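Local coordinates for Glyoxalase/Bleomycin resistance protein (Bacillus cereus ATCC 14579, PDB 1XQA) that is of unknown function but binds a magnesium ion and may be a metal-dependent enzyme of the glyoxalase/bleomycin resistance/dioxygenase superfamily, at residues V74-I77 with N78-K82. Numbering follows the deposited sequence.
Sequences VDKI and NQRLK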
ATOM      1  N   VAL A  74      14.523   3.594   7.586  1.00 24.33           N
ATOM      2  CA  VAL A  74      14.305   2.500   8.526  1.00 23.13           C
ATOM      3  C   VAL A  74      13.436   2.991   9.680  1.00 22.85           C
ATOM      4  O   VAL A  74      12.462   2.323  10.050  1.00 22.58           O
ATOM      5  CB  VAL A  74      15.642   1.866   9.049  1.00 23.43           C
ATOM      6  CG1 VAL A  74      15.368   0.758  10.084  1.00 21.93           C
ATOM      7  CG2 VAL A  74      16.460   1.310   7.869  1.00 22.41           C
ATOM      8  N   ASP A  75      13.793   4.149  10.234  1.00 22.47           N
ATOM      9  CA  ASP A  75      13.052   4.761  11.336  1.00 22.90           C
ATOM     10  C   ASP A  75      11.586   5.001  10.967  1.00 22.61           C
ATOM     11  O   ASP A  75      10.688   4.772  11.787  1.00 21.91           O
ATOM     12  CB  ASP A  75      13.702   6.093  11.754  1.00 23.01           C
ATOM     13  CG  ASP A  75      14.939   5.909  12.615  1.00 23.68           C
ATOM     14  OD1 ASP A  75      15.151   4.802  13.139  1.00 23.94           O
ATOM     15  OD2 ASP A  75      15.706   6.897  12.783  1.00 24.92           O
ATOM     16  N   LYS A  76      11.363   5.488   9.743  1.00 22.72           N
ATOM     17  CA  LYS A  76      10.026   5.827   9.280  1.00 22.61           C
ATOM     18  C   LYS A  76       9.125   4.585   9.233  1.00 21.81           C
ATOM     19  O   LYS A  76       8.016   4.625   9.762  1.00 21.30           O
ATOM     20  CB  LYS A  76      10.089   6.534   7.924  1.00 23.25           C
ATOM     21  CG  LYS A  76       8.922   7.469   7.665  1.00 26.82           C
ATOM     22  CD  LYS A  76       9.311   8.603   6.700  1.00 31.48           C
ATOM     23  CE  LYS A  76       8.910   8.252   5.271  1.00 31.55           C
ATOM     24  NZ  LYS A  76       9.163   9.347   4.273  1.00 30.69           N
ATOM     25  N   ILE A  77       9.604   3.495   8.623  1.00 21.17           N
ATOM     26  CA  ILE A  77       8.815   2.252   8.553  1.00 21.33           C
ATOM     27  C   ILE A  77       8.524   1.701   9.958  1.00 20.70           C
ATOM     28  O   ILE A  77       7.404   1.254  10.258  1.00 20.06           O
ATOM     29  CB  ILE A  77       9.496   1.159   7.676  1.00 20.94           C
ATOM     30  CG1 ILE A  77       9.677   1.643   6.229  1.00 22.47           C
ATOM     31  CG2 ILE A  77       8.644  -0.134   7.661  1.00 21.76           C
ATOM     32  CD1 ILE A  77      10.566   0.708   5.379  1.00 22.36           C
ATOM     33  N   ASN A  78       9.551   1.698  10.803  1.00 21.06           N
ATOM     34  CA  ASN A  78       9.406   1.338  12.218  1.00 20.59           C
ATOM     35  C   ASN A  78       8.313   2.152  12.922  1.00 20.63           C
ATOM     36  O   ASN A  78       7.423   1.598  13.558  1.00 20.11           O
ATOM     37  CB  ASN A  78      10.752   1.587  12.923  1.00 20.65           C
ATOM     38  CG  ASN A  78      10.788   1.018  14.321  1.00 21.85           C
ATOM     39  OD1 ASN A  78      10.561   1.736  15.298  1.00 22.23           O
ATOM     40  ND2 ASN A  78      11.058  -0.282  14.428  1.00 19.38           N
ATOM     41  N   GLN A  79       8.403   3.479  12.806  1.00 20.42           N
ATOM     42  CA  GLN A  79       7.441   4.399  13.430  1.00 22.11           C
ATOM     43  C   GLN A  79       6.023   4.130  12.922  1.00 20.95           C
ATOM     44  O   GLN A  79       5.076   4.045  13.714  1.00 21.01           O
ATOM     45  CB  GLN A  79       7.844   5.862  13.169  1.00 21.70           C
ATOM     46  CG  GLN A  79       6.818   6.913  13.637  1.00 24.97           C
ATOM     47  CD  GLN A  79       6.927   8.284  12.917  1.00 26.24           C
ATOM     48  OE1 GLN A  79       7.798   8.500  12.051  1.00 31.21           O
ATOM     49  NE2 GLN A  79       6.028   9.214  13.278  1.00 30.97           N
ATOM     50  N   ARG A  80       5.876   3.948  11.611  1.00 20.11           N
ATOM     51  CA  ARG A  80       4.550   3.738  11.045  1.00 18.53           C
ATOM     52  C   ARG A  80       3.959   2.400  11.453  1.00 18.56           C
ATOM     53  O   ARG A  80       2.770   2.319  11.759  1.00 18.10           O
ATOM     54  CB  ARG A  80       4.565   3.905   9.528  1.00 18.70           C
ATOM     55  CG  ARG A  80       4.830   5.347   9.126  1.00 18.06           C
ATOM     56  CD  ARG A  80       4.940   5.559   7.633  1.00 16.45           C
ATOM     57  NE  ARG A  80       5.274   6.971   7.382  1.00 16.67           N
ATOM     58  CZ  ARG A  80       5.275   7.543   6.183  1.00 18.64           C
ATOM     59  NH1 ARG A  80       4.963   6.842   5.092  1.00 18.74           N
ATOM     60  NH2 ARG A  80       5.585   8.822   6.075  1.00 16.13           N
ATOM     61  N   LEU A  81       4.790   1.367  11.483  1.00 18.76           N
ATOM     62  CA  LEU A  81       4.336   0.039  11.947  1.00 19.33           C
ATOM     63  C   LEU A  81       3.856   0.113  13.400  1.00 20.52           C
ATOM     64  O   LEU A  81       2.774  -0.368  13.720  1.00 20.46           O
ATOM     65  CB  LEU A  81       5.439  -1.008  11.788  1.00 19.00           C
ATOM     66  CG  LEU A  81       5.703  -1.494  10.361  1.00 19.86           C
ATOM     67  CD1 LEU A  81       6.991  -2.325  10.311  1.00 19.78           C
ATOM     68  CD2 LEU A  81       4.514  -2.294   9.820  1.00 19.03           C
ATOM     69  N   LYS A  82       4.650   0.757  14.261  1.00 20.94           N
ATOM     70  CA  LYS A  82       4.299   0.962  15.669  1.00 22.09           C
ATOM     71  C   LYS A  82       2.962   1.696  15.824  1.00 22.11           C
ATOM     72  O   LYS A  82       2.074   1.240  16.556  1.00 21.74           O
ATOM     73  CB  LYS A  82       5.409   1.745  16.384  1.00 22.34           C
ATOM     74  CG  LYS A  82       5.232   1.833  17.905  1.00 23.99           C
ATOM     75  CD  LYS A  82       6.421   2.525  18.555  1.00 24.75           C
ATOM     76  CE  LYS A  82       6.264   2.563  20.066  1.00 29.14           C
ATOM     77  NZ  LYS A  82       7.113   3.644  20.659  1.00 31.71           N
TER
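K76 and R80, one helical turn apart, extend in the same direction, one alongside the other. The lysine chain bends at chi3 (96°), which lays its CE over one face of the R80 guanidinium, 3.4 Å above the plane and displaced from the centre of the group; K76 CE comes to 3.5 Å from R80 NH2. K76 CG approaches R80 NE at 3.7 Å, and the lysine's methylenes, CE foremost, thus make the contact with the flat cation, while K76 NZ and R80 NH2 stay 4.0 Å apart. Carboxylates of the second subunit probably offset this like-charge pairing: D84 there forms salt bridges with both K76 and R80, and E83 of that subunit another with R80.

Apolar contact follows the same spacing. With I77 chi1 at -61°, CG1 lies beside the backbone N and CG2 anti to it, and I77 CG2 meets L81 CD1 at 3.8 Å.

The backbone shows regular alpha-helical i to i+4 pairing: N-H groups of N78, Q79, R80 and L81 reach the carbonyls of V74, D75, K76 and I77, all at N-H...O angles of at least 159°. Q79 N to D75 O is 2.8 Å.

Helix 71-83 packs V74, N78 and L81 on F99 of strand 97-103, and D75 OD1 is hydrogen-bonded to Y97 OH of that strand; L81 also touches F20 and Y24 of helix 14-25. Following strand 64-67 and preceding its sheet's other three strands, the helix completes the beta-alpha-beta-beta-beta order characteristic of the vicinal oxygen chelate fold.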